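Local atomic coordinates of phospholethanolamine N-methyltransferase 2 (Haemonchus contortus, PDB entry 4KRI), a protein that probably transfers methyl groups from S-adenosylmethionine to phosphomonomethylethanolamine and its dimethyl form, completing phosphocholine synthesis in a parasitic nematode. Residues K113-L118 with V260-V265; F191-I196 with D404-G409; I229-G234 with V273-C278. One frame throughout, in Å; residues are numbered along the deposited sequence.

Overall arrangement
Contacts 2 and 3 touch through buried residues. Contact 1 has a buried Met115-Leu262 side and a partly exposed Lys113-Glu263 side. Contact 3 lies nearest the middle of the chain and holds the S-adenosylhomocysteine loop. Contact 1 is next to it, about 11 Å between centres. There helix 255-268 of the methyltransferase domain meets the start of helix 114-124, through methyl groups and a water. Helix 255-268 leads on to strand 273-277 of contact 3, and Ala261 and Val265 pack on Tyr275. Contact 2 lies farther out. It pairs two helices beside the phosphate substrate and is almost wholly apolar. A salt bridge from Glu194 to Arg264 ties contact 2 to contact 1.

Contact 1 (K113-L118 with V260-V265); sequences KKMAML and VALERV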
loop_
_atom_site.group_PDB
_atom_site.type_symbol
_atom_site.label_atom_id
_atom_site.label_comp_id
_atom_site.label_asym_id
_atom_site.label_seq_id
_atom_site.Cartn_x
_atom_site.Cartn_y
_atom_site.Cartn_z
ATOM N N LYS A 113 -4.933 -14.086 4.904
ATOM C CA LYS A 113 -5.598 -13.110 4.047
ATOM C C LYS A 113 -6.684 -12.352 4.801
ATOM O O LYS A 113 -7.399 -11.553 4.199
ATOM C CB LYS A 113 -6.229 -13.777 2.818
ATOM C CG LYS A 113 -5.299 -14.639 1.990
ATOM C CD LYS A 113 -4.109 -13.856 1.480
ATOM C CE LYS A 113 -3.203 -14.757 0.654
ATOM N NZ LYS A 113 -1.809 -14.240 0.626
ATOM N N LYS A 114 -6.822 -12.607 6.102
ATOM C CA LYS A 114 -7.908 -12.004 6.879
ATOM C C LYS A 114 -7.957 -10.481 6.772
ATOM O O LYS A 114 -9.030 -9.895 6.597
ATOM C CB LYS A 114 -7.824 -12.404 8.346
ATOM C CG LYS A 114 -9.098 -12.079 9.109
ATOM C CD LYS A 114 -10.269 -12.921 8.585
ATOM C CE LYS A 114 -11.574 -12.587 9.304
ATOM N NZ LYS A 114 -12.731 -13.421 8.845
ATOM N N MET A 115 -6.807 -9.828 6.874
ATOM C CA MET A 115 -6.787 -8.370 6.762
ATOM C C MET A 115 -7.365 -7.938 5.420
ATOM O O MET A 115 -8.164 -7.001 5.346
ATOM C CB MET A 115 -5.362 -7.833 6.936
ATOM C CG MET A 115 -5.244 -6.316 6.853
ATOM S SD MET A 115 -5.123 -5.699 5.155
ATOM C CE MET A 115 -3.458 -6.202 4.720
ATOM N N ALA A 116 -6.970 -8.629 4.360
ATOM C CA ALA A 116 -7.436 -8.269 3.020
ATOM C C ALA A 116 -8.931 -8.511 2.855
ATOM O O ALA A 116 -9.640 -7.693 2.275
ATOM C CB ALA A 116 -6.647 -9.028 1.954
ATOM N N MET A 117 -9.411 -9.638 3.372
ATOM C CA MET A 117 -10.825 -9.977 3.250
ATOM C C MET A 117 -11.700 -9.025 4.054
ATOM O O MET A 117 -12.785 -8.649 3.615
ATOM C CB MET A 117 -11.074 -11.423 3.698
ATOM C CG MET A 117 -10.207 -12.443 2.979
ATOM S SD MET A 117 -10.844 -14.132 3.114
ATOM C CE MET A 117 -11.720 -14.072 4.680
ATOM N N LEU A 118 -11.227 -8.627 5.231
ATOM C CA LEU A 118 -11.954 -7.650 6.033
ATOM C C LEU A 118 -12.010 -6.306 5.311
ATOM O O LEU A 118 -13.070 -5.664 5.252
ATOM C CB LEU A 118 -11.305 -7.500 7.407
ATOM C CG LEU A 118 -11.646 -8.596 8.410
ATOM C CD1 LEU A 118 -10.861 -8.359 9.682
ATOM C CD2 LEU A 118 -13.146 -8.591 8.702
ATOM N N VAL A 260 0.748 -10.695 1.531
ATOM C CA VAL A 260 1.912 -11.572 1.402
ATOM C C VAL A 260 3.124 -10.987 2.119
ATOM O O VAL A 260 3.818 -11.680 2.865
ATOM C CB VAL A 260 2.268 -11.810 -0.066
ATOM C CG1 VAL A 260 3.486 -12.707 -0.179
ATOM C CG2 VAL A 260 1.085 -12.418 -0.804
ATOM N N ALA A 261 3.370 -9.704 1.895
ATOM C CA ALA A 261 4.470 -9.029 2.570
ATOM C C ALA A 261 4.340 -9.144 4.092
ATOM O O ALA A 261 5.316 -9.426 4.788
ATOM C CB ALA A 261 4.539 -7.555 2.132
ATOM N N LEU A 262 3.121 -8.937 4.598
ATOM C CA LEU A 262 2.852 -8.928 6.017
ATOM C C LEU A 262 2.998 -10.312 6.597
ATOM O O LEU A 262 3.597 -10.464 7.657
ATOM C CB LEU A 262 1.449 -8.371 6.296
ATOM C CG LEU A 262 1.357 -6.852 6.153
ATOM C CD1 LEU A 262 -0.076 -6.431 5.913
ATOM C CD2 LEU A 262 1.867 -6.206 7.427
ATOM N N GLU A 263 2.480 -11.320 5.893
ATOM C CA GLU A 263 2.587 -12.701 6.366
ATOM C C GLU A 263 4.050 -13.064 6.524
ATOM O O GLU A 263 4.454 -13.697 7.510
ATOM C CB GLU A 263 1.950 -13.648 5.349
ATOM C CG GLU A 263 2.145 -15.120 5.667
ATOM C CD GLU A 263 1.489 -16.028 4.645
ATOM O OE1 GLU A 263 0.751 -15.518 3.773
ATOM O OE2 GLU A 263 1.711 -17.254 4.715
ATOM N N ARG A 264 4.846 -12.640 5.550
ATOM C CA ARG A 264 6.248 -13.028 5.515
ATOM C C ARG A 264 7.101 -12.315 6.555
ATOM O O ARG A 264 7.958 -12.928 7.182
ATOM C CB ARG A 264 6.803 -12.910 4.100
ATOM C CG ARG A 264 6.231 -13.992 3.197
ATOM C CD ARG A 264 6.704 -13.883 1.769
ATOM N NE ARG A 264 5.942 -14.798 0.923
ATOM C CZ ARG A 264 6.165 -14.989 -0.372
ATOM N NH1 ARG A 264 7.145 -14.343 -0.985
ATOM N NH2 ARG A 264 5.409 -15.844 -1.052
ATOM N N VAL A 265 6.853 -11.033 6.779
ATOM C CA VAL A 265 7.623 -10.357 7.813
ATOM C C VAL A 265 7.183 -10.800 9.210
ATOM O O VAL A 265 8.012 -10.893 10.117
ATOM C CB VAL A 265 7.616 -8.809 7.665
ATOM C CG1 VAL A 265 6.250 -8.239 8.021
ATOM C CG2 VAL A 265 8.704 -8.195 8.567
HETATM O O HOH W 1 -1.359 -13.980 3.122
#
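Met115 and Leu262 make the apolar part of this contact. The Met115 methyl CE lies 3.6 Å from Leu262 CD1, and the two side chains cross at about a right angle. CG of Met115 stands opposite the backbone N (chi1 -179°). The chain then bends at both following torsions, which leaves its methyl end facing the leucine. Phe157 of strand 156-166 touches both residues. Lys113 NZ also packs beside a methyl of helix 255-268, in van der Waals contact 3.7 Å from Val260 CG2, with the two side chains side by side.

The polar part is built on Lys113, just before helix 114-124. Its chain bends at chi2 (-58°) and then runs on extended, which carries the ammonium group across to helix 255-268. Glu263 is the oppositely charged neighbour, but Lys113 NZ and Glu263 OE1 stay 4.3 Å apart, too far for a salt bridge. One water bridges them. It accepts from Lys113 NZ at a short 2.5 Å and donates to Glu263 OE1 at 2.7 Å. The other carboxylate oxygen, Glu263 OE2, has a salt bridge to Lys267.

The contact joins the N-terminal region to the methyltransferase domain. The two segments meet through side chains and one water. The nearby opposite charges probably favour each other's charged forms, and the water hydrogen-bonds to both.

Contact 2 (F191-I196 with D404-G409); sequences FAYEWI and DGLVSG. With 1SH (2-(methylamino)ethyl dihydrogen phosphate), chain E.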
loop_
_atom_site.group_PDB
_atom_site.type_symbol
_atom_site.label_atom_id
_atom_site.label_comp_id
_atom_site.label_asym_id
_atom_site.label_seq_id
_atom_site.Cartn_x
_atom_site.Cartn_y
_atom_site.Cartn_z
ATOM N N PHE A 191 1.544 -14.747 -7.477
ATOM C CA PHE A 191 2.459 -15.871 -7.308
ATOM C C PHE A 191 3.080 -16.352 -8.624
ATOM O O PHE A 191 4.213 -16.823 -8.638
ATOM C CB PHE A 191 1.808 -17.003 -6.504
ATOM C CG PHE A 191 1.417 -16.593 -5.106
ATOM C CD1 PHE A 191 2.361 -16.056 -4.241
ATOM C CD2 PHE A 191 0.110 -16.732 -4.666
ATOM C CE1 PHE A 191 2.010 -15.658 -2.957
ATOM C CE2 PHE A 191 -0.253 -16.342 -3.380
ATOM C CZ PHE A 191 0.700 -15.802 -2.528
ATOM N N ALA A 192 2.363 -16.204 -9.738
ATOM C CA ALA A 192 2.945 -16.530 -11.036
ATOM C C ALA A 192 4.058 -15.530 -11.372
ATOM O O ALA A 192 5.109 -15.910 -11.875
ATOM C CB ALA A 192 1.885 -16.532 -12.117
ATOM N N TYR A 193 3.828 -14.253 -11.083
ATOM C CA TYR A 193 4.864 -13.235 -11.265
ATOM C C TYR A 193 6.091 -13.526 -10.388
ATOM O O TYR A 193 7.228 -13.453 -10.863
ATOM C CB TYR A 193 4.317 -11.849 -10.904
ATOM C CG TYR A 193 3.614 -11.108 -12.021
ATOM C CD1 TYR A 193 4.047 -11.196 -13.340
ATOM C CD2 TYR A 193 2.523 -10.301 -11.748
ATOM C CE1 TYR A 193 3.402 -10.496 -14.350
ATOM C CE2 TYR A 193 1.885 -9.594 -12.739
ATOM C CZ TYR A 193 2.323 -9.696 -14.040
ATOM O OH TYR A 193 1.678 -8.994 -15.027
ATOM N N GLU A 194 5.865 -13.829 -9.110
ATOM C CA GLU A 194 6.974 -14.129 -8.203
ATOM C C GLU A 194 7.809 -15.300 -8.732
ATOM O O GLU A 194 9.041 -15.321 -8.614
ATOM C CB GLU A 194 6.463 -14.446 -6.791
ATOM C CG GLU A 194 7.584 -14.698 -5.813
ATOM C CD GLU A 194 7.110 -15.209 -4.464
ATOM O OE1 GLU A 194 5.967 -15.719 -4.357
ATOM O OE2 GLU A 194 7.905 -15.115 -3.509
ATOM N N TRP A 195 7.133 -16.272 -9.334
ATOM C CA TRP A 195 7.830 -17.440 -9.855
ATOM C C TRP A 195 8.828 -17.045 -10.938
ATOM O O TRP A 195 9.962 -17.520 -10.941
ATOM C CB TRP A 195 6.838 -18.472 -10.400
ATOM C CG TRP A 195 7.439 -19.838 -10.653
ATOM C CD1 TRP A 195 7.480 -20.889 -9.781
ATOM C CD2 TRP A 195 8.068 -20.296 -11.857
ATOM N NE1 TRP A 195 8.097 -21.965 -10.365
ATOM C CE2 TRP A 195 8.466 -21.629 -11.642
ATOM C CE3 TRP A 195 8.325 -19.714 -13.097
ATOM C CZ2 TRP A 195 9.112 -22.387 -12.618
ATOM C CZ3 TRP A 195 8.966 -20.472 -14.063
ATOM C CH2 TRP A 195 9.349 -21.789 -13.820
ATOM N N ILE A 196 8.421 -16.164 -11.850
ATOM C CA ILE A 196 9.323 -15.742 -12.917
ATOM C C ILE A 196 10.362 -14.697 -12.474
ATOM O O ILE A 196 11.524 -14.755 -12.891
ATOM C CB ILE A 196 8.553 -15.285 -14.197
ATOM C CG1 ILE A 196 9.528 -14.902 -15.308
ATOM C CG2 ILE A 196 7.662 -14.088 -13.907
ATOM C CD1 ILE A 196 10.591 -15.924 -15.548
ATOM N N ASP A 404 1.115 -20.234 -20.143
ATOM C CA ASP A 404 1.163 -19.657 -21.482
ATOM C C ASP A 404 1.128 -18.123 -21.445
ATOM O O ASP A 404 1.771 -17.463 -22.263
ATOM C CB ASP A 404 0.035 -20.210 -22.357
ATOM C CG ASP A 404 0.134 -21.718 -22.556
ATOM O OD1 ASP A 404 1.264 -22.256 -22.523
ATOM O OD2 ASP A 404 -0.921 -22.366 -22.749
ATOM N N GLY A 405 0.390 -17.565 -20.487
ATOM C CA GLY A 405 0.317 -16.122 -20.319
ATOM C C GLY A 405 1.654 -15.498 -19.955
ATOM O O GLY A 405 1.958 -14.364 -20.355
ATOM N N LEU A 406 2.458 -16.226 -19.184
ATOM C CA LEU A 406 3.802 -15.752 -18.860
ATOM C C LEU A 406 4.700 -15.811 -20.095
ATOM O O LEU A 406 5.425 -14.861 -20.399
ATOM C CB LEU A 406 4.424 -16.571 -17.731
ATOM C CG LEU A 406 4.087 -16.264 -16.273
ATOM C CD1 LEU A 406 5.007 -17.056 -15.360
ATOM C CD2 LEU A 406 4.190 -14.762 -15.989
ATOM N N VAL A 407 4.656 -16.936 -20.801
ATOM C CA VAL A 407 5.483 -17.109 -21.989
ATOM C C VAL A 407 5.147 -16.072 -23.057
ATOM O O VAL A 407 6.043 -15.436 -23.619
ATOM C CB VAL A 407 5.337 -18.526 -22.580
ATOM C CG1 VAL A 407 5.938 -18.594 -23.986
ATOM C CG2 VAL A 407 5.997 -19.545 -21.667
ATOM N N SER A 408 3.855 -15.893 -23.319
ATOM C CA SER A 408 3.412 -14.960 -24.351
ATOM C C SER A 408 3.647 -13.516 -23.938
ATOM O O SER A 408 3.902 -12.659 -24.779
ATOM C CB SER A 408 1.934 -15.171 -24.660
ATOM O OG SER A 408 1.744 -16.407 -25.322
ATOM N N GLY A 409 3.558 -13.247 -22.643
ATOM C CA GLY A 409 3.793 -11.900 -22.163
ATOM C C GLY A 409 5.235 -11.490 -22.363
ATOM O O GLY A 409 5.533 -10.363 -22.771
HETATM O O4 1SH E . 5.348 -6.814 -17.353
HETATM P P1 1SH E . 3.925 -6.774 -16.801
HETATM O O1 1SH E . 3.083 -5.786 -17.506
HETATM O O3 1SH E . 3.284 -8.208 -16.920
HETATM O O2 1SH E . 3.995 -6.331 -15.282
HETATM C C1 1SH E . 4.804 -6.995 -14.459
HETATM C C2 1SH E . 4.993 -6.386 -13.076
HETATM N N1 1SH E . 5.667 -5.120 -13.004
HETATM C C3 1SH E . 5.584 -4.664 -11.664
#
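Leu406 of helix 400-418 reaches toward helix 187-197 and supplies most of the apolar contact. Both its methyls meet Ile196: CD1 lies 4.1 Å from Ile196 CB, and CD2 lies 4.1 Å from Ile196 CG2. CD1 of Leu406 is also 3.7 Å from the carbonyl oxygen Ala192 O. The Ile196 and Leu406 side chains slide past each other in opposite directions. CG1 of Ile196 is opposite the backbone N (chi1 -178°), which puts CG2 between the N and the carbonyl carbon, on the side of the leucine. Ile387 of helix 373-389 touches both side chains, and Trp410, one turn further along helix 400-418, packs on Ile196 and Tyr193. The helix segments are well separated, with axes 11.1 Å apart at an angle of 55°, and the leucine spans the space between them.

The remaining apolar contact is looser. Leu406 CD2 comes obliquely to the Tyr193 ring, 4.4 Å from CD1 of the tyrosine. The CB of Tyr193 points away from helix 400-418, but the ring swings back toward it.

The polar interactions belong to the substrate. Tyr193 OH donates to phosphate oxygen O3 of 1SH at 2.6 Å. The ethyl carbon C2 of 1SH lies over one face of the same ring. Gln184 NE2 is a second partner of this hydroxyl and probably helps to set its position. Tyr327, Tyr341, Arg345 and Tyr347 also bond 1SH.

Tyr193 thus lines the phosphobase pocket, and the Leu406 packing lies behind it. Lys413, further along helix 400-418, also reaches the ligand. This tyrosine-rich site holds phosphomonomethylethanolamine here, consistent with a phosphobase methyltransferase.

Contact 3 (I229-G234 with V273-C278); sequences IGVGIG and VTYAVC. With SAH (S-adenosyl-L-homocysteine), chain D.
The loop 229-234 leaves strand 225-229 and folds into a type II' turn from Val231 to Gly234, closed by Gly234 N to Val231 O, with Gly234 as N-cap of helix 235-244. Its glycines fit a GxGxxG pattern, consistent with the glycine-rich loop of a Rossmann-like methyltransferase fold. Gly230, Gly232 and Gly234 all have positive phi. The backbones stay apart, with the CA atoms of Val231 and Tyr275 8.5 Å from each other. Tyr275 spans the space, and its OH reaches to 3.5 Å from Gly234 CA, where a side chain would meet the hydroxyl.

Val231 meets Tyr275 of strand 273-277 at about a right angle. CG2 of Val231 sits at the ring edge, near its plane, 4.0 Å from Tyr275 CE1. CG1 is as close to both CD1 and CE1 of Tyr275. With chi1 at 74°, CG1 sits between the backbone N and carbonyl carbon and CG2 opposite the N; both methyls reach the ring. Leu258 and Ala237 also touch Val231, from helices 255-268 and 235-244.

Gly230 and Gly232 lie against S-adenosylhomocysteine. CA of Gly232 is 3.6 Å from CB of the ligand. Asp252 holds the loop by OD1 to Gly232 N and bonds the ligand by OD2. Cys278 O lies 3.5 Å from adenine C2. The amino nitrogen N of S-adenosylhomocysteine donates to Gly230 O at 2.8 Å.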
loop_
_atom_site.group_PDB
_atom_site.type_symbol
_atom_site.label_atom_id
_atom_site.label_comp_id
_atom_site.label_asym_id
_atom_site.label_seq_id
_atom_site.Cartn_x
_atom_site.Cartn_y
_atom_site.Cartn_z
ATOM N N ILE A 229 7.617 2.977 -2.135
ATOM C CA ILE A 229 6.300 3.178 -2.711
ATOM C C ILE A 229 6.007 2.043 -3.692
ATOM O O ILE A 229 6.737 1.850 -4.660
ATOM C CB ILE A 229 6.213 4.559 -3.424
ATOM C CG1 ILE A 229 6.246 5.679 -2.375
ATOM C CG2 ILE A 229 4.948 4.642 -4.275
ATOM C CD1 ILE A 229 6.391 7.093 -2.967
ATOM N N GLY A 230 4.923 1.308 -3.443
ATOM C CA GLY A 230 4.565 0.176 -4.278
ATOM C C GLY A 230 5.420 -1.031 -3.961
ATOM O O GLY A 230 5.991 -1.656 -4.848
ATOM N N VAL A 231 5.457 -1.374 -2.684
ATOM C CA VAL A 231 6.388 -2.355 -2.148
ATOM C C VAL A 231 6.056 -3.809 -2.533
ATOM O O VAL A 231 6.888 -4.707 -2.367
ATOM C CB VAL A 231 6.490 -2.165 -0.614
ATOM C CG1 VAL A 231 5.236 -2.676 0.081
ATOM C CG2 VAL A 231 7.747 -2.822 -0.067
ATOM N N GLY A 232 4.857 -4.041 -3.070
ATOM C CA GLY A 232 4.497 -5.354 -3.584
ATOM C C GLY A 232 4.489 -6.396 -2.474
ATOM O O GLY A 232 3.951 -6.148 -1.398
ATOM N N ILE A 233 5.115 -7.549 -2.715
ATOM C CA ILE A 233 5.157 -8.586 -1.686
ATOM C C ILE A 233 6.379 -8.488 -0.779
ATOM O O ILE A 233 6.625 -9.382 0.039
ATOM C CB ILE A 233 5.007 -10.007 -2.264
ATOM C CG1 ILE A 233 6.151 -10.343 -3.218
ATOM C CG2 ILE A 233 3.659 -10.165 -2.947
ATOM C CD1 ILE A 233 6.071 -11.776 -3.741
ATOM N N GLY A 234 7.129 -7.391 -0.912
ATOM C CA GLY A 234 8.037 -6.989 0.156
ATOM C C GLY A 234 9.521 -7.263 -0.042
ATOM O O GLY A 234 10.345 -6.833 0.774
ATOM N N VAL A 273 11.351 -3.267 9.336
ATOM C CA VAL A 273 10.405 -3.191 8.235
ATOM C C VAL A 273 8.964 -3.111 8.706
ATOM O O VAL A 273 8.520 -3.929 9.496
ATOM C CB VAL A 273 10.539 -4.419 7.341
ATOM C CG1 VAL A 273 9.486 -4.388 6.230
ATOM C CG2 VAL A 273 11.930 -4.449 6.731
ATOM N N THR A 274 8.234 -2.118 8.213
ATOM C CA THR A 274 6.807 -1.997 8.522
ATOM C C THR A 274 6.075 -1.711 7.206
ATOM O O THR A 274 6.708 -1.315 6.230
ATOM C CB THR A 274 6.529 -0.894 9.554
ATOM O OG1 THR A 274 7.047 0.357 9.070
ATOM C CG2 THR A 274 7.161 -1.265 10.937
ATOM N N TYR A 275 4.761 -1.922 7.185
ATOM C CA TYR A 275 3.970 -1.811 5.959
ATOM C C TYR A 275 2.643 -1.087 6.204
ATOM O O TYR A 275 2.125 -1.094 7.321
ATOM C CB TYR A 275 3.658 -3.210 5.422
ATOM C CG TYR A 275 4.852 -4.012 4.947
ATOM C CD1 TYR A 275 5.671 -3.540 3.933
ATOM C CD2 TYR A 275 5.134 -5.257 5.492
ATOM C CE1 TYR A 275 6.754 -4.285 3.471
ATOM C CE2 TYR A 275 6.220 -6.012 5.035
ATOM C CZ TYR A 275 7.024 -5.516 4.045
ATOM O OH TYR A 275 8.082 -6.286 3.594
ATOM N N ALA A 276 2.089 -0.464 5.158
ATOM C CA ALA A 276 0.750 0.142 5.244
ATOM C C ALA A 276 0.042 -0.031 3.908
ATOM O O ALA A 276 0.686 0.044 2.862
ATOM C CB ALA A 276 0.831 1.635 5.599
ATOM N N VAL A 277 -1.261 -0.310 3.937
ATOM C CA VAL A 277 -2.048 -0.291 2.709
ATOM C C VAL A 277 -2.542 1.141 2.523
ATOM O O VAL A 277 -3.246 1.669 3.382
ATOM C CB VAL A 277 -3.283 -1.202 2.816
ATOM C CG1 VAL A 277 -3.997 -1.297 1.472
ATOM C CG2 VAL A 277 -2.887 -2.584 3.297
ATOM N N CYS A 278 -2.164 1.774 1.417
ATOM C CA CYS A 278 -2.662 3.120 1.106
ATOM C C CYS A 278 -2.255 3.495 -0.290
ATOM O O CYS A 278 -1.427 2.830 -0.898
ATOM C CB CYS A 278 -2.125 4.163 2.089
ATOM S SG CYS A 278 -0.297 4.315 2.121
HETATM N N SAH D . 8.402 -2.784 -5.720
HETATM C CA SAH D . 7.994 -4.213 -5.702
HETATM C CB SAH D . 6.556 -4.368 -6.337
HETATM C CG SAH D . 6.409 -4.087 -7.828
HETATM S SD SAH D . 4.689 -4.257 -8.401
HETATM C C SAH D . 9.026 -5.081 -6.305
HETATM O O SAH D . 10.095 -4.610 -6.666
HETATM O OXT SAH D . 8.897 -6.292 -6.230
HETATM C "C5'" SAH D . 3.922 -2.627 -8.337
HETATM C "C4'" SAH D . 3.213 -2.333 -7.138
HETATM O "O4'" SAH D . 2.852 -0.927 -7.148
HETATM C "C3'" SAH D . 1.927 -3.066 -7.098
HETATM O "O3'" SAH D . 1.915 -3.890 -5.952
HETATM C "C2'" SAH D . 0.887 -2.041 -7.002
HETATM O "O2'" SAH D . -0.179 -2.419 -6.162
HETATM C "C1'" SAH D . 1.638 -0.864 -6.470
HETATM N N9 SAH D . 0.925 0.441 -6.691
HETATM C C8 SAH D . 0.471 0.933 -7.866
HETATM N N7 SAH D . -0.037 2.149 -7.641
HETATM C C5 SAH D . 0.109 2.443 -6.332
HETATM C C6 SAH D . -0.235 3.557 -5.556
HETATM N N6 SAH D . -0.863 4.652 -6.106
HETATM N N1 SAH D . 0.063 3.524 -4.238
HETATM C C2 SAH D . 0.670 2.469 -3.683
HETATM N N3 SAH D . 1.020 1.389 -4.404
HETATM C C4 SAH D . 0.739 1.345 -5.720
#